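Local coordinates for protein hypothetical glycoside hydrolase (PDB 3TAW) that is of undetermined function but is probably a carbohydrate-active enzyme with a five-bladed beta-propeller fold, at residues 131-136 with 154-159; 198-203 with 291-296; 233-238 with 243-248. One frame throughout, in Å; residues are numbered along the deposited sequence. Where two conformers were deposited one is given.

In the fold
All three contacts belong to one chain built mainly of antiparallel sheets; contacts 1 and 2 are buried, contact 3 only partly. Contact 1 holds two strands of the same four-stranded sheet that are not neighbours, by an indole against an aliphatic chain. Contacts 2 and 3 both reach the same mixed sheet. Contact 2 joins strand 199-203 to the turn ahead of strand 296-299, adding a tyrosine-to-carbonyl hydrogen bond to its apolar packing. Contact 3 lays a loop on the start of strand 244-254 through proline and threonine. Leu134 CD1 and Met201 SE, 4.1 Å apart, join contacts 1 and 2; Trp203 N, 3.6 Å from Cys247 SG, joins contacts 2 and 3. Contacts 1 and 3 do not touch.

Contact 1. Residues 131-136 with 154-159; sequences YVLLYT and KHWTKF
Trp156 lays the six-membered ring of its indole over the side chain of Leu133, and this pair is the centre of the contact. The closest approach is Leu133 CB to Trp156 CZ3 at 3.6 Å, with Trp156 CH2 only slightly farther from the same carbon. Leu133 CD2 comes over one face: it stands 4.0 Å from the centroid of the six-membered ring of Trp156 and 11° off the ring normal, which is the geometry of a CH-pi contact. The two side chains cross at about a right angle. In Leu133 the chi1 of 173° sets CG opposite the backbone N, and from there CD2 extends over the indole while CB meets its outer rim.

Tyr131 adds a looser border. Its CB is 4.5 Å from Trp156 CH2, and its carbonyl O lies 3.9 Å from Trp156 CZ3, approaching the ring obliquely. The phenol itself leads away, and its OH is hydrogen-bonded to Ile57 O.

At the other end Tyr135 crosses Lys158 nearly at right angles. Here the hydroxyl touches the aliphatic part of the lysine, Tyr135 OH to Lys158 CD being 3.8 Å. The polar ends are held by outside residues: Tyr135 OH bonds to Glu113, and Lys158 NZ forms salt bridges with both Asp107 and Glu113. Glu113 thus serves both side chains, one carboxylate oxygen for each.

Strand 143-150 lies between strands 131-138 and 157-161, in the order of a four-stranded antiparallel propeller blade, and the CA atoms of Leu133 and Trp156 are 9.2 Å apart. The contact therefore bridges the second and fourth strands past the one between them, mainly through side chains. Its chemistry implies dispersion and CH-pi attraction at the indole, with the acidic cluster probably favouring a charged Lys158 beside the tyrosine.

Contact 2. Residues 198-203 with 291-296; sequences KYFMYW and NNPTKL
Phe200 turns one face of its ring to Pro293, while Tyr202 reaches the same proline with the hydroxyl at the end of its ring. Pro293 CG lies 4.0 Å from the centroid of the Phe200 ring and 29° off its normal, a CH-pi contact displaced toward the rim; the nearest atoms are Phe200 CE2 and Pro293 CG at 3.6 Å. With chi1 at -163°, Phe200 extends away from its own backbone N toward the turn. At the edge of this ring, near its plane, Thr294 CG2 is 4.5 Å from Phe200 CZ. Phe200 CE1 in turn sits over one face of the Tyr202 ring, toward its rim, and Tyr202 also stacks with Phe288.

Tyr202 meets Pro293 at about a right angle. Its OH donates to Pro293 O at 2.8 Å, arriving in the carbonyl plane on a lone pair with a C=O...donor angle of 131°. Pro293 CB packs 3.6 Å from the same Tyr202 OH.

The turn has its own internal bracing. Asn292 OD1 accepts from both Thr294 OG1, at 2.8 Å, and Thr294 N; the latter bond closes an Asx turn. Lys295 N bonds to Asn292 O across a type I beta turn in which Pro293 occupies the second position. The arrangement is a proline-bearing turn packed on the aromatic side chains of strand 199-203, connecting antiparallel strands 281-288 and 296-299 of this beta-propeller-type fold.

Contact 3. Residues 233-238 with 243-248; sequences FSPRSG and QLTECG. With EDO (1,2-ethanediol), chain G.
Thr245 and Pro235 have the most surface buried here, and Phe233 completes the group. The methyl of Thr245 is the main point of contact: CG2 lies 3.6 Å from Pro235 N and 3.8 Å from Ser234 C, so it presses on the peptide link between Ser234 and Pro235. Thr245 chi1 of 54° tucks OG1 in over its own backbone, flanked by N and C, and turns it to the proline ring, where Pro235 CD is 3.9 Å from Thr245 OG1.

The CB-CG end of the pyrrolidine rests on strand backbone. Pro235 CG is 3.4 Å from Gln243 O and 3.8 Å from Leu244 CA. Gln243 and Leu244 both face Lys265 in a classic beta bulge, so the proline sits against the bulged opening of strand 244-254.

Phe233 approaches Thr245 at an oblique angle and presents its edge: Thr245 CG2 lies near the ring plane, 3.9 Å from Phe233 CE1. Beyond the contact, this ring packs on Ala286 and Phe288 of strand 281-288. Farther along the loop, Ser237 N donates at 2.7 Å to O2 of a 1,2-ethanediol, probably from the crystallisation liquor, with a nearly straight N-H...acceptor angle of 172°.

Between the two segments the evidence is entirely of van der Waals packing. Such chemistry is consistent with shape complementarity, rather than direct bonding, seating the loop here, while Ser234 O bonds to Arg299 outside the contact.

Contact 1. Residues 131-136 with 154-159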
loop_
_atom_site.group_PDB
_atom_site.type_symbol
_atom_site.label_atom_id
_atom_site.label_comp_id
_atom_site.label_asym_id
_atom_site.label_seq_id
_atom_site.Cartn_x
_atom_site.Cartn_y
_atom_site.Cartn_z
ATOM N N TYR A 131 -11.998 -8.685 5.645
ATOM C CA TYR A 131 -11.008 -7.698 5.250
ATOM C C TYR A 131 -9.660 -8.110 5.813
ATOM O O TYR A 131 -9.517 -8.377 7.028
ATOM C CB TYR A 131 -11.402 -6.283 5.677
ATOM C CG TYR A 131 -12.669 -5.826 5.006
ATOM C CD1 TYR A 131 -12.627 -5.269 3.736
ATOM C CD2 TYR A 131 -13.925 -6.012 5.602
ATOM C CE1 TYR A 131 -13.768 -4.872 3.078
ATOM C CE2 TYR A 131 -15.089 -5.603 4.951
ATOM C CZ TYR A 131 -15.011 -5.024 3.691
ATOM O OH TYR A 131 -16.171 -4.638 3.019
ATOM N N VAL A 132 -8.664 -8.137 4.927
ATOM C CA VAL A 132 -7.321 -8.565 5.274
ATOM C C VAL A 132 -6.397 -7.345 5.109
ATOM O O VAL A 132 -6.241 -6.830 4.012
ATOM C CB VAL A 132 -6.814 -9.723 4.387
ATOM C CG1 VAL A 132 -5.383 -10.139 4.806
ATOM C CG2 VAL A 132 -7.809 -10.922 4.466
ATOM N N LEU A 133 -5.836 -6.906 6.232
ATOM C CA LEU A 133 -4.999 -5.729 6.331
ATOM C C LEU A 133 -3.556 -6.161 6.473
ATOM O O LEU A 133 -3.214 -6.919 7.393
ATOM C CB LEU A 133 -5.440 -4.919 7.562
ATOM C CG LEU A 133 -4.608 -3.716 7.981
ATOM C CD1 LEU A 133 -4.540 -2.647 6.878
ATOM C CD2 LEU A 133 -5.177 -3.122 9.305
ATOM N N LEU A 134 -2.727 -5.707 5.519
ATOM C CA LEU A 134 -1.290 -5.917 5.524
ATOM C C LEU A 134 -0.672 -4.568 5.769
ATOM O O LEU A 134 -0.978 -3.606 5.057
ATOM C CB LEU A 134 -0.803 -6.460 4.181
ATOM C CG LEU A 134 -0.834 -7.988 3.995
ATOM C CD1 LEU A 134 0.327 -8.683 4.760
ATOM C CD2 LEU A 134 -2.174 -8.588 4.345
ATOM N N TYR A 135 0.185 -4.482 6.794
ATOM C CA TYR A 135 0.727 -3.205 7.250
ATOM C C TYR A 135 2.098 -3.405 7.869
ATOM O O TYR A 135 2.534 -4.539 8.078
ATOM C CB TYR A 135 -0.220 -2.556 8.282
ATOM C CG TYR A 135 -0.320 -3.314 9.597
ATOM C CD1 TYR A 135 -1.137 -4.426 9.727
ATOM C CD2 TYR A 135 0.383 -2.888 10.724
ATOM C CE1 TYR A 135 -1.225 -5.132 10.932
ATOM C CE2 TYR A 135 0.285 -3.563 11.938
ATOM C CZ TYR A 135 -0.516 -4.678 12.035
ATOM O OH TYR A 135 -0.629 -5.315 13.232
ATOM N N THR A 136 2.788 -2.299 8.123
ATOM C CA THR A 136 4.111 -2.345 8.719
ATOM C C THR A 136 4.036 -2.045 10.208
ATOM O O THR A 136 3.449 -1.039 10.615
ATOM C CB THR A 136 5.029 -1.277 8.119
ATOM O OG1 THR A 136 4.971 -1.336 6.696
ATOM C CG2 THR A 136 6.495 -1.460 8.627
ATOM N N LYS A 154 -13.258 -2.331 11.891
ATOM C CA LYS A 154 -13.118 -1.706 13.218
ATOM C C LYS A 154 -12.806 -2.673 14.341
ATOM O O LYS A 154 -12.064 -2.305 15.255
ATOM C CB LYS A 154 -14.352 -0.875 13.551
ATOM C CG LYS A 154 -14.420 0.320 12.616
ATOM C CD LYS A 154 -15.470 1.298 12.946
ATOM C CE LYS A 154 -15.207 2.576 12.175
ATOM N NZ LYS A 154 -16.332 3.522 12.367
ATOM N N HIS A 155 -13.354 -3.884 14.290
ATOM C CA HIS A 155 -13.064 -4.901 15.293
ATOM C C HIS A 155 -12.035 -5.830 14.687
ATOM O O HIS A 155 -12.375 -6.768 13.969
ATOM C CB HIS A 155 -14.352 -5.623 15.735
ATOM C CG HIS A 155 -15.282 -4.726 16.493
ATOM N ND1 HIS A 155 -16.260 -3.965 15.878
ATOM C CD2 HIS A 155 -15.334 -4.414 17.813
ATOM C CE1 HIS A 155 -16.895 -3.248 16.794
ATOM N NE2 HIS A 155 -16.352 -3.503 17.975
ATOM N N TRP A 156 -10.768 -5.503 14.934
ATOM C CA TRP A 156 -9.650 -6.181 14.293
ATOM C C TRP A 156 -9.024 -7.230 15.199
ATOM O O TRP A 156 -8.927 -7.036 16.416
ATOM C CB TRP A 156 -8.548 -5.183 13.891
ATOM C CG TRP A 156 -8.919 -4.200 12.872
ATOM C CD1 TRP A 156 -9.366 -2.921 13.071
ATOM C CD2 TRP A 156 -8.844 -4.387 11.467
ATOM N NE1 TRP A 156 -9.586 -2.310 11.867
ATOM C CE2 TRP A 156 -9.265 -3.188 10.857
ATOM C CE3 TRP A 156 -8.472 -5.469 10.658
ATOM C CZ2 TRP A 156 -9.318 -3.033 9.467
ATOM C CZ3 TRP A 156 -8.527 -5.312 9.276
ATOM C CH2 TRP A 156 -8.955 -4.100 8.693
ATOM N N THR A 157 -8.581 -8.327 14.599
ATOM C CA THR A 157 -7.689 -9.295 15.227
ATOM C C THR A 157 -6.306 -9.180 14.596
ATOM O O THR A 157 -6.167 -9.307 13.379
ATOM C CB THR A 157 -8.246 -10.707 15.067
ATOM O OG1 THR A 157 -9.518 -10.754 15.734
ATOM C CG2 THR A 157 -7.306 -11.765 15.675
ATOM N N LYS A 158 -5.298 -8.908 15.428
ATOM C CA LYS A 158 -3.912 -8.827 14.980
ATOM C C LYS A 158 -3.282 -10.206 15.075
ATOM O O LYS A 158 -3.287 -10.829 16.156
ATOM C CB LYS A 158 -3.121 -7.828 15.815
ATOM C CG LYS A 158 -3.583 -6.377 15.679
ATOM C CD LYS A 158 -2.691 -5.441 16.460
ATOM C CE LYS A 158 -3.224 -4.017 16.468
ATOM N NZ LYS A 158 -2.444 -3.080 17.333
ATOM N N PHE A 159 -2.744 -10.706 13.964
ATOM C CA PHE A 159 -2.098 -12.028 13.944
ATOM C C PHE A 159 -0.574 -11.983 13.967
ATOM O O PHE A 159 0.087 -13.033 14.057
ATOM C CB PHE A 159 -2.589 -12.817 12.731
ATOM C CG PHE A 159 -4.032 -13.200 12.817
ATOM C CD1 PHE A 159 -4.408 -14.352 13.488
ATOM C CD2 PHE A 159 -5.018 -12.405 12.242
ATOM C CE1 PHE A 159 -5.750 -14.709 13.595
ATOM C CE2 PHE A 159 -6.364 -12.765 12.329
ATOM C CZ PHE A 159 -6.727 -13.921 13.011
#

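Contact 2. Residues 198-203 with 291-296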
loop_
_atom_site.group_PDB
_atom_site.type_symbol
_atom_site.label_atom_id
_atom_site.label_comp_id
_atom_site.label_asym_id
_atom_site.label_seq_id
_atom_site.Cartn_x
_atom_site.Cartn_y
_atom_site.Cartn_z
ATOM N N LYS A 198 -3.296 -21.360 -4.028
ATOM C CA LYS A 198 -2.727 -20.673 -2.872
ATOM C C LYS A 198 -3.029 -19.188 -2.941
ATOM O O LYS A 198 -3.125 -18.624 -4.018
ATOM C CB LYS A 198 -1.201 -20.840 -2.811
ATOM C CG LYS A 198 -0.758 -22.299 -2.570
ATOM C CD LYS A 198 0.453 -22.368 -1.644
ATOM C CE LYS A 198 0.722 -23.798 -1.144
ATOM N NZ LYS A 198 1.078 -23.818 0.331
ATOM N N TYR A 199 -3.142 -18.565 -1.781
ATOM C CA TYR A 199 -3.185 -17.107 -1.740
ATOM C C TYR A 199 -1.800 -16.622 -2.124
ATOM O O TYR A 199 -0.802 -17.295 -1.855
ATOM C CB TYR A 199 -3.581 -16.616 -0.365
ATOM C CG TYR A 199 -4.971 -17.061 -0.002
ATOM C CD1 TYR A 199 -6.072 -16.521 -0.640
ATOM C CD2 TYR A 199 -5.185 -18.040 0.956
ATOM C CE1 TYR A 199 -7.350 -16.917 -0.327
ATOM C CE2 TYR A 199 -6.484 -18.455 1.270
ATOM C CZ TYR A 199 -7.555 -17.880 0.620
ATOM O OH TYR A 199 -8.862 -18.255 0.917
ATOM N N PHE A 200 -1.733 -15.459 -2.753
ATOM C CA PHE A 200 -0.470 -14.977 -3.303
ATOM C C PHE A 200 -0.334 -13.485 -3.074
ATOM O O PHE A 200 -1.299 -12.754 -3.192
ATOM C CB PHE A 200 -0.406 -15.264 -4.818
ATOM C CG PHE A 200 0.984 -15.183 -5.407
ATOM C CD1 PHE A 200 1.493 -13.983 -5.844
ATOM C CD2 PHE A 200 1.769 -16.321 -5.547
ATOM C CE1 PHE A 200 2.774 -13.897 -6.388
ATOM C CE2 PHE A 200 3.052 -16.236 -6.081
ATOM C CZ PHE A 200 3.547 -15.034 -6.505
HETATM N N MSE A 201 0.874 -13.035 -2.748
HETATM C CA MSE A 201 1.129 -11.608 -2.747
HETATM C C MSE A 201 2.504 -11.287 -3.299
HETATM O O MSE A 201 3.423 -12.117 -3.269
HETATM C CB MSE A 201 0.945 -11.005 -1.346
HETATM C CG MSE A 201 1.901 -11.524 -0.322
HETATM SE SE MSE A 201 1.544 -10.803 1.447
HETATM C CE MSE A 201 3.228 -11.350 2.217
ATOM N N TYR A 202 2.594 -10.086 -3.865
ATOM C CA TYR A 202 3.861 -9.442 -4.196
ATOM C C TYR A 202 4.167 -8.543 -3.013
ATOM O O TYR A 202 3.245 -7.925 -2.433
ATOM C CB TYR A 202 3.750 -8.636 -5.509
ATOM C CG TYR A 202 3.341 -9.505 -6.657
ATOM C CD1 TYR A 202 1.994 -9.720 -6.946
ATOM C CD2 TYR A 202 4.288 -10.145 -7.445
ATOM C CE1 TYR A 202 1.605 -10.552 -7.987
ATOM C CE2 TYR A 202 3.903 -10.998 -8.489
ATOM C CZ TYR A 202 2.565 -11.198 -8.748
ATOM O OH TYR A 202 2.144 -12.021 -9.770
ATOM N N TRP A 203 5.421 -8.479 -2.596
ATOM C CA TRP A 203 5.758 -7.582 -1.493
ATOM C C TRP A 203 7.176 -7.057 -1.642
ATOM O O TRP A 203 7.999 -7.627 -2.368
ATOM C CB TRP A 203 5.535 -8.286 -0.136
ATOM C CG TRP A 203 6.532 -9.375 0.109
ATOM C CD1 TRP A 203 6.476 -10.658 -0.345
ATOM C CD2 TRP A 203 7.775 -9.239 0.791
ATOM N NE1 TRP A 203 7.590 -11.344 0.048
ATOM C CE2 TRP A 203 8.412 -10.493 0.751
ATOM C CE3 TRP A 203 8.400 -8.182 1.449
ATOM C CZ2 TRP A 203 9.661 -10.719 1.331
ATOM C CZ3 TRP A 203 9.627 -8.396 2.029
ATOM C CH2 TRP A 203 10.263 -9.661 1.956
ATOM N N ASN A 291 -0.558 -18.126 -14.818
ATOM C CA ASN A 291 -0.245 -19.509 -14.454
ATOM C C ASN A 291 1.080 -19.642 -13.705
ATOM O O ASN A 291 1.215 -20.482 -12.819
ATOM C CB ASN A 291 -0.254 -20.366 -15.719
ATOM C CG ASN A 291 -1.643 -20.450 -16.339
ATOM O OD1 ASN A 291 -1.860 -20.081 -17.509
ATOM N ND2 ASN A 291 -2.597 -20.876 -15.541
ATOM N N ASN A 292 2.061 -18.830 -14.103
ATOM C CA ASN A 292 3.322 -18.655 -13.380
ATOM C C ASN A 292 3.426 -17.200 -12.892
ATOM O O ASN A 292 3.945 -16.335 -13.615
ATOM C CB ASN A 292 4.507 -18.989 -14.287
ATOM C CG ASN A 292 5.850 -18.833 -13.575
ATOM O OD1 ASN A 292 5.901 -18.377 -12.432
ATOM N ND2 ASN A 292 6.958 -19.215 -14.261
ATOM N N PRO A 293 2.950 -16.920 -11.663
ATOM C CA PRO A 293 2.870 -15.554 -11.206
ATOM C C PRO A 293 4.220 -14.909 -10.875
ATOM O O PRO A 293 4.243 -13.756 -10.489
ATOM C CB PRO A 293 1.985 -15.655 -9.949
ATOM C CG PRO A 293 2.245 -17.056 -9.456
ATOM C CD PRO A 293 2.386 -17.870 -10.676
ATOM N N THR A 294 5.325 -15.640 -11.022
ATOM C CA THR A 294 6.655 -15.040 -10.907
ATOM C C THR A 294 7.229 -14.646 -12.286
ATOM O O THR A 294 8.309 -14.047 -12.369
ATOM C CB THR A 294 7.661 -15.985 -10.205
ATOM O OG1 THR A 294 7.898 -17.162 -10.981
ATOM C CG2 THR A 294 7.179 -16.346 -8.790
ATOM N N LYS A 295 6.539 -15.045 -13.355
ATOM C CA LYS A 295 6.979 -14.738 -14.708
ATOM C C LYS A 295 6.538 -13.326 -15.110
ATOM O O LYS A 295 5.349 -13.051 -15.265
ATOM C CB LYS A 295 6.449 -15.759 -15.698
ATOM C CG LYS A 295 6.915 -15.526 -17.150
ATOM C CD LYS A 295 6.173 -16.442 -18.129
ATOM C CE LYS A 295 6.621 -16.226 -19.573
ATOM N NZ LYS A 295 5.927 -17.140 -20.545
ATOM N N LEU A 296 7.506 -12.425 -15.252
ATOM C CA LEU A 296 7.224 -11.041 -15.611
ATOM C C LEU A 296 7.048 -10.965 -17.119
ATOM O O LEU A 296 7.954 -11.363 -17.885
ATOM C CB LEU A 296 8.368 -10.147 -15.168
ATOM C CG LEU A 296 8.238 -8.658 -15.444
ATOM C CD1 LEU A 296 7.186 -8.021 -14.522
ATOM C CD2 LEU A 296 9.600 -7.969 -15.232
#

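Contact 3. Residues 233-238 with 243-248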
loop_
_atom_site.group_PDB
_atom_site.type_symbol
_atom_site.label_atom_id
_atom_site.label_comp_id
_atom_site.label_asym_id
_atom_site.label_seq_id
_atom_site.Cartn_x
_atom_site.Cartn_y
_atom_site.Cartn_z
ATOM N N PHE A 233 11.469 -8.906 -9.713
ATOM C CA PHE A 233 12.172 -7.879 -10.453
ATOM C C PHE A 233 12.771 -6.874 -9.479
ATOM O O PHE A 233 12.581 -6.981 -8.253
ATOM C CB PHE A 233 11.351 -7.233 -11.589
ATOM C CG PHE A 233 10.184 -6.353 -11.164
ATOM C CD1 PHE A 233 10.356 -4.998 -10.878
ATOM C CD2 PHE A 233 8.887 -6.857 -11.155
ATOM C CE1 PHE A 233 9.273 -4.189 -10.567
ATOM C CE2 PHE A 233 7.801 -6.040 -10.824
ATOM C CZ PHE A 233 7.987 -4.715 -10.529
ATOM N N SER A 234 13.583 -5.979 -10.030
ATOM C CA SER A 234 14.438 -5.135 -9.219
ATOM C C SER A 234 14.553 -3.748 -9.842
ATOM O O SER A 234 14.219 -3.547 -11.025
ATOM C CB SER A 234 15.842 -5.747 -9.147
ATOM O OG SER A 234 15.849 -7.049 -8.604
ATOM N N PRO A 235 15.060 -2.791 -9.063
ATOM C CA PRO A 235 15.374 -1.495 -9.628
ATOM C C PRO A 235 16.342 -1.604 -10.798
ATOM O O PRO A 235 17.154 -2.506 -10.838
ATOM C CB PRO A 235 16.009 -0.750 -8.455
ATOM C CG PRO A 235 15.428 -1.426 -7.234
ATOM C CD PRO A 235 15.365 -2.852 -7.619
ATOM N N ARG A 236 16.205 -0.704 -11.751
ATOM C CA ARG A 236 16.908 -0.823 -13.022
ATOM C C ARG A 236 17.491 0.497 -13.496
ATOM O O ARG A 236 16.841 1.547 -13.457
ATOM C CB ARG A 236 15.981 -1.408 -14.074
ATOM C CG ARG A 236 14.715 -0.680 -14.216
ATOM C CD ARG A 236 13.786 -1.221 -15.260
ATOM N NE ARG A 236 12.567 -0.418 -15.210
ATOM C CZ ARG A 236 11.567 -0.444 -16.089
ATOM N NH1 ARG A 236 11.579 -1.267 -17.151
ATOM N NH2 ARG A 236 10.529 0.360 -15.880
ATOM N N SER A 237 18.729 0.423 -13.989
ATOM C CA SER A 237 19.439 1.588 -14.431
ATOM C C SER A 237 18.698 2.246 -15.579
ATOM O O SER A 237 18.268 1.565 -16.507
ATOM C CB SER A 237 20.839 1.172 -14.901
ATOM O OG SER A 237 21.438 2.193 -15.689
ATOM N N GLY A 238 18.567 3.571 -15.516
ATOM C CA GLY A 238 18.050 4.369 -16.633
ATOM C C GLY A 238 16.552 4.615 -16.644
ATOM O O GLY A 238 16.040 5.312 -17.527
ATOM N N GLN A 243 16.070 3.129 -8.039
ATOM C CA GLN A 243 16.549 2.886 -6.679
ATOM C C GLN A 243 15.672 1.942 -5.878
ATOM O O GLN A 243 16.186 1.144 -5.090
ATOM C CB GLN A 243 16.743 4.195 -5.902
ATOM C CG GLN A 243 17.471 3.966 -4.575
ATOM C CD GLN A 243 17.724 5.254 -3.804
ATOM O OE1 GLN A 243 17.246 5.419 -2.678
ATOM N NE2 GLN A 243 18.471 6.157 -4.398
ATOM N N LEU A 244 14.355 2.068 -6.044
ATOM C CA LEU A 244 13.390 1.197 -5.345
ATOM C C LEU A 244 12.283 0.777 -6.287
ATOM O O LEU A 244 11.945 1.503 -7.223
ATOM C CB LEU A 244 12.762 1.891 -4.121
ATOM C CG LEU A 244 13.684 2.421 -3.022
ATOM C CD1 LEU A 244 12.865 3.294 -2.048
ATOM C CD2 LEU A 244 14.446 1.297 -2.304
ATOM N N THR A 245 11.739 -0.410 -6.018
ATOM C CA THR A 245 10.522 -0.935 -6.676
ATOM C C THR A 245 9.580 -1.444 -5.571
ATOM O O THR A 245 9.674 -2.597 -5.122
ATOM C CB THR A 245 10.826 -2.085 -7.647
ATOM O OG1 THR A 245 11.573 -3.098 -6.967
ATOM C CG2 THR A 245 11.628 -1.587 -8.853
ATOM N N GLU A 246 8.704 -0.559 -5.105
ATOM C CA GLU A 246 7.937 -0.807 -3.887
ATOM C C GLU A 246 6.465 -1.061 -4.217
ATOM O O GLU A 246 5.769 -0.201 -4.800
ATOM C CB GLU A 246 8.080 0.362 -2.906
ATOM C CG GLU A 246 7.376 0.143 -1.591
ATOM C CD GLU A 246 7.847 1.068 -0.490
ATOM O OE1 GLU A 246 8.444 2.121 -0.822
ATOM O OE2 GLU A 246 7.640 0.720 0.695
ATOM N N CYS A 247 5.985 -2.239 -3.834
ATOM C CA CYS A 247 4.636 -2.647 -4.168
ATOM C C CYS A 247 3.598 -1.621 -3.696
ATOM O O CYS A 247 3.771 -0.973 -2.679
ATOM C CB CYS A 247 4.345 -4.017 -3.580
ATOM S SG CYS A 247 5.330 -5.315 -4.319
ATOM N N GLY A 248 2.535 -1.482 -4.488
ATOM C CA GLY A 248 1.503 -0.490 -4.258
ATOM C C GLY A 248 0.231 -1.139 -3.717
ATOM O O GLY A 248 0.281 -1.902 -2.739
HETATM C C1 EDO G . 22.186 -2.191 -13.238
HETATM O O1 EDO G . 22.337 -0.821 -12.824
HETATM C C2 EDO G . 20.773 -2.646 -12.967
HETATM O O2 EDO G . 19.953 -1.987 -13.917
#